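Local coordinates for ribose ABC transporter, substrate binding protein (Conexibacter woesei, PDB 4KQ9) that probably binds ribose or a related sugar as the periplasmic component of an ABC transporter, at residues E228-A233 against G237-T242. The protein carries 1 engineered substitution. Numbering follows the deposited sequence.
Sequences EGALAA and GTMALT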
loop_
_atom_site.group_PDB
_atom_site.type_symbol
_atom_site.label_atom_id
_atom_site.label_comp_id
_atom_site.label_asym_id
_atom_site.label_seq_id
_atom_site.Cartn_x
_atom_site.Cartn_y
_atom_site.Cartn_z
ATOM N N GLU A 228 0.218 8.852 10.344
ATOM C CA GLU A 228 0.187 9.423 11.678
ATOM C C GLU A 228 -1.163 10.091 12.026
ATOM O O GLU A 228 -1.654 9.980 13.127
ATOM C CB GLU A 228 1.356 10.417 11.807
ATOM C CG GLU A 228 1.395 11.126 13.141
ATOM C CD GLU A 228 2.542 12.145 13.250
ATOM O OE1 GLU A 228 3.716 11.721 13.170
ATOM O OE2 GLU A 228 2.264 13.367 13.447
ATOM N N GLY A 229 -1.780 10.790 11.105
ATOM C CA GLY A 229 -3.101 11.403 11.450
ATOM C C GLY A 229 -4.194 10.375 11.641
ATOM O O GLY A 229 -5.101 10.534 12.448
ATOM N N ALA A 230 -4.089 9.288 10.871
ATOM C CA ALA A 230 -4.994 8.165 10.997
ATOM C C ALA A 230 -4.842 7.423 12.313
ATOM O O ALA A 230 -5.794 7.067 12.909
ATOM C CB ALA A 230 -4.811 7.202 9.847
ATOM N N LEU A 231 -3.642 7.206 12.756
ATOM C CA LEU A 231 -3.463 6.525 14.017
ATOM C C LEU A 231 -4.065 7.384 15.133
ATOM O O LEU A 231 -4.759 6.877 15.973
ATOM C CB LEU A 231 -2.008 6.296 14.209
ATOM C CG LEU A 231 -1.371 5.283 13.265
ATOM C CD1 LEU A 231 0.150 5.390 13.377
ATOM C CD2 LEU A 231 -1.890 3.896 13.508
ATOM N N ALA A 232 -3.879 8.694 15.072
ATOM C CA ALA A 232 -4.456 9.581 16.099
ATOM C C ALA A 232 -5.984 9.589 16.041
ATOM O O ALA A 232 -6.694 9.485 17.049
ATOM C CB ALA A 232 -3.898 10.945 15.882
ATOM N N ALA A 233 -6.518 9.630 14.844
ATOM C CA ALA A 233 -7.996 9.569 14.691
ATOM C C ALA A 233 -8.607 8.261 15.178
ATOM O O ALA A 233 -9.684 8.230 15.805
ATOM C CB ALA A 233 -8.395 9.907 13.248
ATOM N N GLY A 237 -11.156 7.807 18.278
ATOM C CA GLY A 237 -12.534 7.315 18.007
ATOM C C GLY A 237 -13.234 8.046 16.836
ATOM O O GLY A 237 -14.436 7.820 16.561
ATOM N N THR A 238 -12.546 8.937 16.133
ATOM C CA THR A 238 -13.203 9.624 15.019
ATOM C C THR A 238 -13.072 8.763 13.746
ATOM O O THR A 238 -13.909 8.880 12.865
ATOM C CB THR A 238 -12.613 10.983 14.726
ATOM O OG1 THR A 238 -11.197 10.866 14.616
ATOM C CG2 THR A 238 -12.928 12.042 15.847
HETATM N N MSE A 239 -12.046 7.897 13.671
HETATM C CA MSE A 239 -11.930 6.857 12.612
HETATM C C MSE A 239 -12.042 5.527 13.282
HETATM O O MSE A 239 -11.595 5.391 14.440
HETATM C CB MSE A 239 -10.578 6.921 11.950
HETATM C CG MSE A 239 -10.557 8.030 10.910
HETATM SE SE MSE A 239 -8.895 7.953 9.832
HETATM C CE MSE A 239 -8.686 6.103 9.695
ATOM N N ALA A 240 -12.617 4.528 12.621
ATOM C CA ALA A 240 -12.783 3.184 13.226
ATOM C C ALA A 240 -11.620 2.248 12.953
ATOM O O ALA A 240 -11.298 1.432 13.810
ATOM C CB ALA A 240 -14.072 2.524 12.762
ATOM N N LEU A 241 -11.082 2.271 11.732
ATOM C CA LEU A 241 -10.066 1.287 11.313
ATOM C C LEU A 241 -9.143 1.899 10.286
ATOM O O LEU A 241 -9.600 2.629 9.365
ATOM C CB LEU A 241 -10.732 0.085 10.666
ATOM C CG LEU A 241 -9.916 -1.091 10.095
ATOM C CD1 LEU A 241 -9.570 -1.959 11.259
ATOM C CD2 LEU A 241 -10.704 -2.005 9.131
ATOM N N THR A 242 -7.875 1.615 10.407
ATOM C CA THR A 242 -6.980 1.802 9.279
ATOM C C THR A 242 -6.129 0.552 9.089
ATOM O O THR A 242 -6.030 -0.303 10.008
ATOM C CB THR A 242 -6.106 3.051 9.501
ATOM O OG1 THR A 242 -5.341 3.331 8.326
ATOM C CG2 THR A 242 -5.172 2.894 10.675
#
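The carbonyl oxygen of A233, in the last turn of helix 228-236, accepts two backbone N-H groups from the chain that leaves the helix. T238 N lies 3.0 Å from A233 O, tilted modestly from the carbonyl plane, in a bent bond (134° at the hydrogen). M239 N is 3.2 Å from A233 O and approaches from the same face, far above that plane, yet its N-H points almost straight at the oxygen (175°). T238 OG1, placed between its own backbone N and carbonyl carbon, lies 3.3 Å from A233 CB and equally far from A233 O; the hydroxyl may add a weaker contact to that oxygen, since another acceptor lies within its reach. From there selenomethionine M239 runs back along the helix toward A230: its CG packs 3.7 Å from A233 CB, and a bend at chi3 (37°) brings CE to 4.0 Å from A230 CB. The same methyl of A230 sits 4.2 Å from T242 OG1. That buried hydroxyl finds its polar partners outside the two segments, in D199 OD1 and A226 N. D199 and I206 of helix 199-211 also touch M239. G237, at positive phi, ends the helix in a Schellman motif, whose 6→1 bond is the one from T238 N to A233 O; it turns the chain back alongside helix 228-236 into strand 241-244, a helix-to-strand connection within the periplasmic binding protein fold.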